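PDB 2E7Z: acetylene hydratase, which hydrates acetylene to acetaldehyde with a tungsten-bis(molybdopterin guanine dinucleotide) cofactor and a [4Fe-4S] cluster, without net redox chemistry. Local coordinates for residues Q112-G117 and L460-V465; T396-E401 and K428-Q433; A488-Y493 and K511-L516. One frame throughout, in Å; residues are numbered along the deposited sequence.

Overall arrangement
Interactions 1 and 3 adjoin, their centres about 8 Å apart, while interaction 2 lies about 31 Å from both, nested along the chain within the loop that interaction 1 closes. Interaction 1 is fully buried and mostly polar: two loops leaving strands of one mixed sheet meet beside the guanine of a cofactor. Interaction 2 joins two helices flanking the same sheet, close-packed and apolar inside, with a sodium ion and waters at its surface edge. Interaction 3 is partly buried and sets together the capped starts of helices 491-501 and 513-520 through a water, an aromatic ring and a stacked Asp490-Arg513 pair; its Arg513 reaches Ser114 of interaction 1.

Interaction 1: residues Q112-G117 and L460-V465; sequences QQSEYG and LERPVV. With MGD (2-amino-5,6-dimercapto-7-methyl-3,7,8a,9-tetrahydro-8-oxa-1,3,9,10-tetraaza-anthracen-4-one guanosine dinucleotide), chain E.
Tyr116 meets Val465 through its phenol end. The backbone N-H of Val465 points at Tyr116 OH, 3.0 Å from N to OH and nearly straight at 166°, while Val465 O sits at the ring edge, 3.3 Å from Tyr116 CE1. The hydroxyl in turn donates to a water at 2.7 Å, and that water gives its own hydrogens to Gln113 O and Pro463 O, so one solvent molecule satisfies a carbonyl from each loop and, with Val465 N, holds the hydroxyl in place. Next to it, Val464 crosses Gln113 at about a right angle: CG1 presses on Gln113 CB at 3.7 Å and CG2 lies near Gln113 O. The amide end of Gln113 is held by Asn12 and Gln466. The two loops follow strands 103-107 and 452-455, which run parallel in the mixed sheet of this DMSO reductase family enzyme, and beyond the C-terminal ends of these strands the guanine of one molybdopterin guanine dinucleotide is bound. Arg462 makes the link. Its CG stands between the backbone N and carbonyl carbon (chi1 64°), and from there the chain runs extended to the cofactor, where the guanidinium edge grips guanine O6 with two N-H groups, NH1 at 3.1 Å and NH2 at 2.9 Å from O6. Gln112 O lies over one face of this group without bonding to it, and is itself taken by Ser114 OG at 2.8 Å, the donor standing above the carbonyl plane. Gln7 and Asp457 hold NH1 and NH2 from outside the two loops. With an alanine here, guanine O6 would probably lose both of these donors and Asp457 one of its charged mates. Farther along, Ile517 of helix 513-520 packs on Tyr116 and Val465 alike.

Interaction 2: residues T396-E401 and K428-Q433; sequences TAMATE and KGLMNQ. With NA (sodium ion), chain B.
Met398 and Ala399 lie against Gly429 so closely that the backbones of helices 391-400 and 423-431 nearly touch, Ala399 CA and Gly429 CA being 3.8 Å apart. Gly429 permits this: a beta carbon there would jam against Met398 CB. The Met398 chain, bent at its last torsion (chi3 69°), carries CE to 3.9 Å from Leu430 CD2 and against the amide carbon of Gln433. Gln433 crosses it at about a right angle and lays NE2 3.4 Å from Met398 CB. That nitrogen donates to Gly429 O at 3.1 Å and also to Val406 O, so it is satisfied although buried. Toward solvent the packing thins. Lys428 runs fully extended past the Ala399 methyl, with CD 3.7 Å from Ala399 CB. Asn432 turns an amide end to Met398 O; as modelled, OD1 faces that acceptor, which leaves the orientation of the amide doubtful. In that orientation ND2 reaches a water on the sodium ion. Glu401 OE2 binds the sodium at 2.1 Å, three waters and one further atom from elsewhere in the structure bind it too, and Lys407 also bonds to OE2. Beneath the apolar side lies strand 408-412, whose Phe409 touches Met398, Leu430 and Gln433; helix 423-431 is the crossover of a beta-alpha-beta unit from this strand to its parallel neighbour 435-440.

Interaction 3: residues A488-Y493 and K511-L516; sequences AKDEYY and KDRLEL
Tyr492 holds its ring anti to the backbone N (chi1 -179°), which swings it across to Arg513 and Leu516, while a bend at chi3 (51°) of Arg513 folds the guanidinium back over Asp490. The ring is met in two ways. Leu516 CD2 stands over one face, 3.9 Å from the ring centroid, in a CH-pi contact; at the edge, Tyr492 CD2 comes to 3.6 Å from Arg513 N, where helix 513-520 begins. The phenol hydroxyl goes on to Trp510 O. Asp490 and Arg513 slide past each other in opposite directions, with carboxylate and guanidinium planes stacked 26° apart. Asp490 CB lies over the guanidinium face, 3.2 Å from Arg513 NH1, yet no N-H points at the carboxylate: Asp490 OD2 stays 4.3 Å from Arg513 NE, so packing and distant charge act here. NH1 bonds instead to Asp457 and Ser114, which fix the group beside the loop that carries Arg462. Asp490 has other work as the N-cap of helix 491-501: its OD1 accepts from Tyr493 N at 2.9 Å, met from above the carboxylate plane, with a weak bond from Tyr492 N. Asp512 caps helix 513-520 likewise, its OD1 taking Glu515 N at 3.0 Å nearly along the C-O axis. A water ties the two helix starts, donating to Asp490 OD2 at 2.8 Å and accepting from Arg513 N at 2.9 Å. The start of helix 491-501, and less directly that of 513-520, would probably stabilise the charge on Asp490. Helix 118-126 packs alongside, its Thr118 touching both Tyr492 and Leu516, and Lys489 pairs by backbone with Pro455 and Asp457 at the end of strand 452-455.

Interaction 1: residues Q112-G117 and L460-V465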
loop_
_atom_site.group_PDB
_atom_site.type_symbol
_atom_site.label_atom_id
_atom_site.label_comp_id
_atom_site.label_asym_id
_atom_site.label_seq_id
_atom_site.Cartn_x
_atom_site.Cartn_y
_atom_site.Cartn_z
ATOM N N GLN A 112 3.140 8.540 8.801
ATOM C CA GLN A 112 2.967 9.467 9.920
ATOM C C GLN A 112 3.194 8.811 11.266
ATOM O O GLN A 112 3.837 9.364 12.145
ATOM C CB GLN A 112 1.552 10.033 9.875
ATOM C CG GLN A 112 1.282 10.839 8.602
ATOM C CD GLN A 112 -0.168 11.182 8.509
ATOM O OE1 GLN A 112 -0.590 12.248 8.946
ATOM N NE2 GLN A 112 -0.957 10.263 7.963
ATOM N N GLN A 113 2.562 7.648 11.446
ATOM C CA GLN A 113 2.783 6.789 12.629
ATOM C C GLN A 113 2.629 7.624 13.898
ATOM O O GLN A 113 3.492 7.572 14.803
ATOM C CB GLN A 113 4.126 6.077 12.532
ATOM C CG GLN A 113 4.120 5.217 11.306
ATOM C CD GLN A 113 5.140 4.091 11.321
ATOM O OE1 GLN A 113 5.316 3.375 12.326
ATOM N NE2 GLN A 113 5.779 3.894 10.187
ATOM N N SER A 114 1.488 8.332 13.970
ATOM C CA SER A 114 1.269 9.303 15.021
ATOM C C SER A 114 -0.132 9.348 15.605
ATOM O O SER A 114 -0.314 10.037 16.594
ATOM C CB SER A 114 1.620 10.712 14.521
ATOM O OG SER A 114 3.022 10.816 14.335
ATOM N N GLU A 115 -1.113 8.615 15.051
ATOM C CA GLU A 115 -2.476 8.795 15.564
ATOM C C GLU A 115 -3.024 7.604 16.350
ATOM O O GLU A 115 -3.959 7.793 17.118
ATOM C CB GLU A 115 -3.454 9.291 14.491
ATOM C CG GLU A 115 -3.541 8.511 13.170
ATOM C CD GLU A 115 -4.396 7.252 13.185
ATOM O OE1 GLU A 115 -5.262 7.039 14.084
ATOM O OE2 GLU A 115 -4.242 6.446 12.226
ATOM N N TYR A 116 -2.469 6.399 16.182
ATOM C CA TYR A 116 -2.713 5.289 17.107
ATOM C C TYR A 116 -4.189 4.890 17.185
ATOM O O TYR A 116 -4.628 4.320 18.182
ATOM C CB TYR A 116 -2.153 5.583 18.501
ATOM C CG TYR A 116 -0.662 5.818 18.486
ATOM C CD1 TYR A 116 0.220 4.749 18.486
ATOM C CD2 TYR A 116 -0.140 7.112 18.401
ATOM C CE1 TYR A 116 1.596 4.946 18.448
ATOM C CE2 TYR A 116 1.246 7.336 18.334
ATOM C CZ TYR A 116 2.102 6.229 18.344
ATOM O OH TYR A 116 3.464 6.388 18.280
ATOM N N GLY A 117 -4.942 5.130 16.117
ATOM C CA GLY A 117 -6.378 4.797 16.073
ATOM C C GLY A 117 -7.302 5.979 16.246
ATOM O O GLY A 117 -8.536 5.846 16.056
ATOM N N LEU A 460 12.263 12.541 11.578
ATOM C CA LEU A 460 13.420 12.880 12.422
ATOM C C LEU A 460 12.993 13.799 13.582
ATOM O O LEU A 460 13.838 14.249 14.365
ATOM C CB LEU A 460 14.542 13.539 11.574
ATOM C CG LEU A 460 15.292 12.553 10.672
ATOM C CD1 LEU A 460 16.142 13.356 9.651
ATOM C CD2 LEU A 460 16.182 11.628 11.499
ATOM N N GLU A 461 11.686 14.081 13.677
ATOM C CA GLU A 461 11.165 15.042 14.643
ATOM C C GLU A 461 10.132 14.442 15.585
ATOM O O GLU A 461 9.380 15.185 16.249
ATOM C CB GLU A 461 10.519 16.228 13.921
ATOM C CG GLU A 461 11.445 16.948 12.929
ATOM C CD GLU A 461 10.708 17.953 12.049
ATOM O OE1 GLU A 461 9.461 17.839 11.885
ATOM O OE2 GLU A 461 11.393 18.858 11.526
ATOM N N ARG A 462 10.064 13.113 15.665
ATOM C CA ARG A 462 8.993 12.504 16.443
ATOM C C ARG A 462 9.351 11.149 17.029
ATOM O O ARG A 462 10.053 10.359 16.393
ATOM C CB ARG A 462 7.734 12.369 15.569
ATOM C CG ARG A 462 7.891 11.415 14.349
ATOM C CD ARG A 462 6.699 11.564 13.428
ATOM N NE ARG A 462 6.803 10.726 12.235
ATOM C CZ ARG A 462 6.446 11.130 11.011
ATOM N NH1 ARG A 462 6.554 10.304 9.982
ATOM N NH2 ARG A 462 5.943 12.353 10.822
ATOM N N PRO A 463 8.808 10.850 18.215
ATOM C CA PRO A 463 8.903 9.479 18.720
ATOM C C PRO A 463 7.830 8.626 18.039
ATOM O O PRO A 463 6.802 9.166 17.616
ATOM C CB PRO A 463 8.551 9.640 20.187
ATOM C CG PRO A 463 7.544 10.758 20.201
ATOM C CD PRO A 463 8.003 11.714 19.106
ATOM N N VAL A 464 8.055 7.327 17.956
ATOM C CA VAL A 464 7.029 6.396 17.467
ATOM C C VAL A 464 7.084 5.094 18.243
ATOM O O VAL A 464 8.161 4.536 18.456
ATOM C CB VAL A 464 7.228 6.052 15.952
ATOM C CG1 VAL A 464 6.144 5.074 15.474
ATOM C CG2 VAL A 464 7.198 7.294 15.087
ATOM N N VAL A 465 5.911 4.629 18.666
ATOM C CA VAL A 465 5.750 3.245 19.081
ATOM C C VAL A 465 5.086 2.499 17.934
ATOM O O VAL A 465 4.053 2.924 17.424
ATOM C CB VAL A 465 4.867 3.144 20.357
ATOM C CG1 VAL A 465 4.393 1.697 20.624
ATOM C CG2 VAL A 465 5.625 3.685 21.563
HETATM P PB MGD E . 1.998 9.570 -2.049
HETATM O O1B MGD E . 0.768 9.458 -2.915
HETATM O O2B MGD E . 3.295 9.972 -2.648
HETATM O O3B MGD E . 2.294 8.195 -1.277
HETATM O O3A MGD E . 0.783 6.190 -1.207
HETATM P PA MGD E . 1.411 7.329 -0.252
HETATM O O1A MGD E . 2.400 6.761 0.721
HETATM O O2A MGD E . 0.238 8.119 0.246
HETATM O "O5'" MGD E . 1.611 10.607 -0.876
HETATM C "C5'" MGD E . 2.380 10.619 0.315
HETATM C "C4'" MGD E . 2.353 12.047 0.821
HETATM O "O4'" MGD E . 2.854 12.029 2.167
HETATM C "C3'" MGD E . 3.312 12.978 0.086
HETATM O "O3'" MGD E . 2.572 14.101 -0.421
HETATM C "C2'" MGD E . 4.379 13.410 1.114
HETATM O "O2'" MGD E . 4.876 14.757 0.993
HETATM C "C1'" MGD E . 3.619 13.234 2.401
HETATM N N9 MGD E . 4.418 12.929 3.598
HETATM C C8 MGD E . 5.506 12.125 3.685
HETATM N N7 MGD E . 5.910 12.004 4.960
HETATM C C5 MGD E . 5.020 12.685 5.715
HETATM C C6 MGD E . 4.831 12.970 7.126
HETATM O O6 MGD E . 5.610 12.515 7.990
HETATM N N1 MGD E . 3.756 13.710 7.444
HETATM C C2 MGD E . 2.924 14.272 6.573
HETATM N N2 MGD E . 1.872 15.005 7.039
HETATM N N3 MGD E . 3.042 14.061 5.266
HETATM C C4 MGD E . 4.050 13.285 4.818
HETATM C C10 MGD E . 1.567 5.022 -1.452
HETATM C C11 MGD E . 0.633 3.988 -2.044
HETATM O O11 MGD E . 0.264 4.493 -3.326
HETATM C C12 MGD E . 1.339 2.660 -2.168
HETATM S S12 MGD E . 2.091 2.010 -0.777
HETATM C C13 MGD E . 1.325 1.976 -3.324
HETATM S S13 MGD E . 2.214 0.539 -3.538
HETATM C C14 MGD E . 0.552 2.425 -4.526
HETATM N N15 MGD E . 1.420 2.879 -5.601
HETATM C C16 MGD E . 0.750 3.403 -6.668
HETATM C C17 MGD E . 1.214 3.316 -8.059
HETATM O O17 MGD E . 2.279 2.722 -8.337
HETATM N N18 MGD E . 0.447 3.884 -9.011
HETATM C C19 MGD E . -0.719 4.524 -8.747
HETATM N N19 MGD E . -1.438 5.080 -9.745
HETATM N N20 MGD E . -1.181 4.660 -7.497
HETATM C C21 MGD E . -0.518 4.125 -6.464
HETATM N N22 MGD E . -1.014 4.243 -5.230
HETATM C C23 MGD E . -0.432 3.531 -4.112
HETATM O O HOH W 1 4.193 8.744 17.211
#

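Interaction 2: residues T396-E401 and K428-Q433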
loop_
_atom_site.group_PDB
_atom_site.type_symbol
_atom_site.label_atom_id
_atom_site.label_comp_id
_atom_site.label_asym_id
_atom_site.label_seq_id
_atom_site.Cartn_x
_atom_site.Cartn_y
_atom_site.Cartn_z
ATOM N N THR A 396 -16.030 9.327 -7.250
ATOM C CA THR A 396 -17.253 9.505 -8.033
ATOM C C THR A 396 -18.328 10.239 -7.243
ATOM O O THR A 396 -19.013 11.098 -7.784
ATOM C CB THR A 396 -17.750 8.151 -8.555
ATOM O OG1 THR A 396 -16.774 7.653 -9.471
ATOM C CG2 THR A 396 -19.069 8.278 -9.272
ATOM N N ALA A 397 -18.435 9.958 -5.948
ATOM C CA ALA A 397 -19.429 10.674 -5.139
ATOM C C ALA A 397 -19.011 12.124 -5.004
ATOM O O ALA A 397 -19.826 13.032 -5.084
ATOM C CB ALA A 397 -19.565 10.022 -3.775
ATOM N N MET A 398 -17.715 12.332 -4.810
ATOM C CA MET A 398 -17.177 13.701 -4.789
ATOM C C MET A 398 -17.509 14.478 -6.067
ATOM O O MET A 398 -17.974 15.628 -6.010
ATOM C CB MET A 398 -15.668 13.687 -4.549
ATOM C CG MET A 398 -15.327 13.232 -3.137
ATOM S SD MET A 398 -13.582 12.752 -2.978
ATOM C CE MET A 398 -12.767 14.375 -3.151
ATOM N N ALA A 399 -17.326 13.824 -7.209
ATOM C CA ALA A 399 -17.478 14.454 -8.518
ATOM C C ALA A 399 -18.933 14.632 -8.950
ATOM O O ALA A 399 -19.300 15.643 -9.532
ATOM C CB ALA A 399 -16.727 13.623 -9.582
ATOM N N THR A 400 -19.762 13.616 -8.695
ATOM C CA THR A 400 -21.126 13.575 -9.264
ATOM C C THR A 400 -22.237 13.767 -8.243
ATOM O O THR A 400 -23.386 13.936 -8.628
ATOM C CB THR A 400 -21.432 12.234 -9.983
ATOM O OG1 THR A 400 -21.464 11.177 -9.018
ATOM C CG2 THR A 400 -20.381 11.960 -11.084
ATOM N N GLU A 401 -21.899 13.689 -6.960
ATOM C CA GLU A 401 -22.869 13.742 -5.865
ATOM C C GLU A 401 -23.723 12.468 -5.786
ATOM O O GLU A 401 -24.736 12.438 -5.077
ATOM C CB GLU A 401 -23.758 15.012 -5.909
ATOM C CG GLU A 401 -22.903 16.263 -6.071
ATOM C CD GLU A 401 -23.535 17.535 -5.537
ATOM O OE1 GLU A 401 -24.514 17.427 -4.790
ATOM O OE2 GLU A 401 -23.006 18.621 -5.863
ATOM N N LYS A 428 -11.726 16.161 -10.681
ATOM C CA LYS A 428 -13.106 16.617 -10.723
ATOM C C LYS A 428 -13.738 16.526 -9.315
ATOM O O LYS A 428 -14.450 17.431 -8.869
ATOM C CB LYS A 428 -13.934 15.791 -11.730
ATOM C CG LYS A 428 -15.381 16.239 -11.768
ATOM C CD LYS A 428 -16.198 15.494 -12.777
ATOM C CE LYS A 428 -17.637 15.941 -12.601
ATOM N NZ LYS A 428 -18.531 15.450 -13.676
ATOM N N GLY A 429 -13.464 15.422 -8.626
ATOM C CA GLY A 429 -13.980 15.214 -7.269
ATOM C C GLY A 429 -13.505 16.312 -6.328
ATOM O O GLY A 429 -14.283 16.932 -5.626
ATOM N N LEU A 430 -12.192 16.576 -6.337
ATOM C CA LEU A 430 -11.621 17.642 -5.502
ATOM C C LEU A 430 -12.204 19.021 -5.859
ATOM O O LEU A 430 -12.539 19.808 -4.968
ATOM C CB LEU A 430 -10.077 17.637 -5.619
ATOM C CG LEU A 430 -9.468 16.405 -4.922
ATOM C CD1 LEU A 430 -7.982 16.297 -5.362
ATOM C CD2 LEU A 430 -9.572 16.529 -3.409
ATOM N N MET A 431 -12.378 19.299 -7.146
ATOM C CA MET A 431 -12.936 20.591 -7.573
ATOM C C MET A 431 -14.411 20.766 -7.164
ATOM O O MET A 431 -14.909 21.888 -7.165
ATOM C CB MET A 431 -12.763 20.793 -9.090
ATOM C CG MET A 431 -11.311 21.011 -9.512
ATOM S SD MET A 431 -10.638 22.523 -8.793
ATOM C CE MET A 431 -11.684 23.781 -9.542
ATOM N N ASN A 432 -15.094 19.687 -6.791
ATOM C CA ASN A 432 -16.493 19.799 -6.351
ATOM C C ASN A 432 -16.643 19.832 -4.829
ATOM O O ASN A 432 -17.756 19.818 -4.334
ATOM C CB ASN A 432 -17.303 18.644 -6.947
ATOM C CG ASN A 432 -18.797 18.898 -6.935
ATOM O OD1 ASN A 432 -19.589 17.969 -6.722
ATOM N ND2 ASN A 432 -19.197 20.101 -7.203
ATOM N N GLN A 433 -15.524 19.907 -4.110
ATOM C CA GLN A 433 -15.537 19.972 -2.641
ATOM C C GLN A 433 -15.825 21.359 -2.122
ATOM O O GLN A 433 -15.457 22.340 -2.748
ATOM C CB GLN A 433 -14.203 19.472 -2.053
ATOM C CG GLN A 433 -13.877 18.017 -2.380
ATOM C CD GLN A 433 -15.045 17.124 -1.986
ATOM O OE1 GLN A 433 -15.225 16.830 -0.815
ATOM N NE2 GLN A 433 -15.858 16.716 -2.963
HETATM NA NA NA B . -23.453 20.131 -7.191
HETATM O O HOH W 2 -21.543 21.035 -6.720
HETATM O O HOH W 3 -22.590 19.026 -8.720
HETATM O O HOH W 4 -23.856 21.719 -8.524
#

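Interaction 3: residues A488-Y493 and K511-L516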
loop_
_atom_site.group_PDB
_atom_site.type_symbol
_atom_site.label_atom_id
_atom_site.label_comp_id
_atom_site.label_asym_id
_atom_site.label_seq_id
_atom_site.Cartn_x
_atom_site.Cartn_y
_atom_site.Cartn_z
ATOM N N ALA A 488 5.418 23.066 12.493
ATOM C CA ALA A 488 4.958 21.699 12.121
ATOM C C ALA A 488 4.431 20.985 13.358
ATOM O O ALA A 488 4.984 21.104 14.448
ATOM C CB ALA A 488 6.108 20.952 11.501
ATOM N N LYS A 489 3.337 20.262 13.190
ATOM C CA LYS A 489 2.722 19.607 14.323
ATOM C C LYS A 489 2.447 18.162 13.964
ATOM O O LYS A 489 2.429 17.787 12.803
ATOM C CB LYS A 489 1.383 20.276 14.707
ATOM C CG LYS A 489 1.416 21.751 15.049
ATOM C CD LYS A 489 2.038 22.031 16.373
ATOM C CE LYS A 489 2.044 23.545 16.650
ATOM N NZ LYS A 489 2.968 23.861 17.760
ATOM N N ASP A 490 2.180 17.386 14.997
ATOM C CA ASP A 490 1.884 15.976 14.807
ATOM C C ASP A 490 0.432 15.673 14.425
ATOM O O ASP A 490 -0.455 16.510 14.613
ATOM C CB ASP A 490 2.323 15.192 16.035
ATOM C CG ASP A 490 1.405 15.355 17.197
ATOM O OD1 ASP A 490 0.376 14.664 17.195
ATOM O OD2 ASP A 490 1.716 16.118 18.133
ATOM N N GLU A 491 0.190 14.461 13.908
ATOM C CA GLU A 491 -1.119 14.154 13.368
ATOM C C GLU A 491 -2.170 14.142 14.461
ATOM O O GLU A 491 -3.322 14.512 14.208
ATOM C CB GLU A 491 -1.061 12.791 12.680
ATOM C CG GLU A 491 -2.266 12.497 11.812
ATOM C CD GLU A 491 -2.209 11.082 11.242
ATOM O OE1 GLU A 491 -1.281 10.323 11.649
ATOM O OE2 GLU A 491 -3.081 10.717 10.416
ATOM N N TYR A 492 -1.785 13.713 15.666
ATOM C CA TYR A 492 -2.757 13.704 16.761
ATOM C C TYR A 492 -3.133 15.094 17.220
ATOM O O TYR A 492 -4.298 15.325 17.560
ATOM C CB TYR A 492 -2.262 12.859 17.940
ATOM C CG TYR A 492 -3.291 12.835 19.071
ATOM C CD1 TYR A 492 -4.587 12.352 18.858
ATOM C CD2 TYR A 492 -2.993 13.359 20.330
ATOM C CE1 TYR A 492 -5.551 12.367 19.879
ATOM C CE2 TYR A 492 -3.954 13.352 21.353
ATOM C CZ TYR A 492 -5.213 12.877 21.115
ATOM O OH TYR A 492 -6.138 12.919 22.121
ATOM N N TYR A 493 -2.166 16.020 17.194
ATOM C CA TYR A 493 -2.491 17.410 17.487
ATOM C C TYR A 493 -3.651 17.884 16.600
ATOM O O TYR A 493 -4.639 18.412 17.100
ATOM C CB TYR A 493 -1.266 18.287 17.299
ATOM C CG TYR A 493 -1.535 19.730 17.548
ATOM C CD1 TYR A 493 -1.487 20.257 18.842
ATOM C CD2 TYR A 493 -1.862 20.588 16.494
ATOM C CE1 TYR A 493 -1.741 21.608 19.066
ATOM C CE2 TYR A 493 -2.152 21.919 16.723
ATOM C CZ TYR A 493 -2.090 22.407 18.014
ATOM O OH TYR A 493 -2.325 23.735 18.263
ATOM N N LYS A 511 -3.977 14.446 26.176
ATOM C CA LYS A 511 -3.795 15.871 25.870
ATOM C C LYS A 511 -2.825 16.129 24.723
ATOM O O LYS A 511 -2.871 17.202 24.118
ATOM C CB LYS A 511 -3.337 16.680 27.090
ATOM C CG LYS A 511 -4.293 16.641 28.278
ATOM C CD LYS A 511 -5.743 16.906 27.882
ATOM C CE LYS A 511 -6.683 16.681 29.058
ATOM N NZ LYS A 511 -8.106 16.759 28.629
ATOM N N ASP A 512 -1.950 15.162 24.435
ATOM C CA ASP A 512 -0.993 15.282 23.348
ATOM C C ASP A 512 -0.566 13.887 22.921
ATOM O O ASP A 512 -0.970 12.876 23.507
ATOM C CB ASP A 512 0.217 16.150 23.733
ATOM C CG ASP A 512 0.898 15.711 25.027
ATOM O OD1 ASP A 512 0.886 14.512 25.357
ATOM O OD2 ASP A 512 1.448 16.596 25.727
ATOM N N ARG A 513 0.242 13.845 21.872
ATOM C CA ARG A 513 0.681 12.584 21.327
ATOM C C ARG A 513 1.438 11.761 22.363
ATOM O O ARG A 513 1.333 10.550 22.372
ATOM C CB ARG A 513 1.475 12.770 20.035
ATOM C CG ARG A 513 1.849 11.416 19.409
ATOM C CD ARG A 513 2.667 11.541 18.143
ATOM N NE ARG A 513 3.801 12.419 18.400
ATOM C CZ ARG A 513 4.541 13.034 17.481
ATOM N NH1 ARG A 513 4.363 12.767 16.189
ATOM N NH2 ARG A 513 5.478 13.931 17.846
ATOM N N LEU A 514 2.188 12.402 23.244
ATOM C CA LEU A 514 2.941 11.629 24.225
ATOM C C LEU A 514 1.993 10.900 25.169
ATOM O O LEU A 514 2.212 9.732 25.519
ATOM C CB LEU A 514 3.916 12.519 24.995
ATOM C CG LEU A 514 4.728 11.833 26.096
ATOM C CD1 LEU A 514 5.533 10.646 25.562
ATOM C CD2 LEU A 514 5.621 12.871 26.761
ATOM N N GLU A 515 0.924 11.564 25.584
ATOM C CA GLU A 515 -0.034 10.853 26.441
ATOM C C GLU A 515 -0.694 9.683 25.716
ATOM O O GLU A 515 -0.974 8.632 26.305
ATOM C CB GLU A 515 -1.102 11.814 26.974
ATOM C CG GLU A 515 -0.598 12.770 28.040
ATOM C CD GLU A 515 -1.705 13.536 28.770
ATOM O OE1 GLU A 515 -2.910 13.265 28.587
ATOM O OE2 GLU A 515 -1.316 14.442 29.531
ATOM N N LEU A 516 -0.970 9.870 24.434
ATOM C CA LEU A 516 -1.548 8.820 23.612
ATOM C C LEU A 516 -0.573 7.652 23.419
ATOM O O LEU A 516 -0.983 6.481 23.534
ATOM C CB LEU A 516 -1.978 9.433 22.280
ATOM C CG LEU A 516 -2.517 8.450 21.224
ATOM C CD1 LEU A 516 -3.739 7.671 21.761
ATOM C CD2 LEU A 516 -2.909 9.241 19.987
HETATM O O HOH W 5 0.102 16.269 20.359
#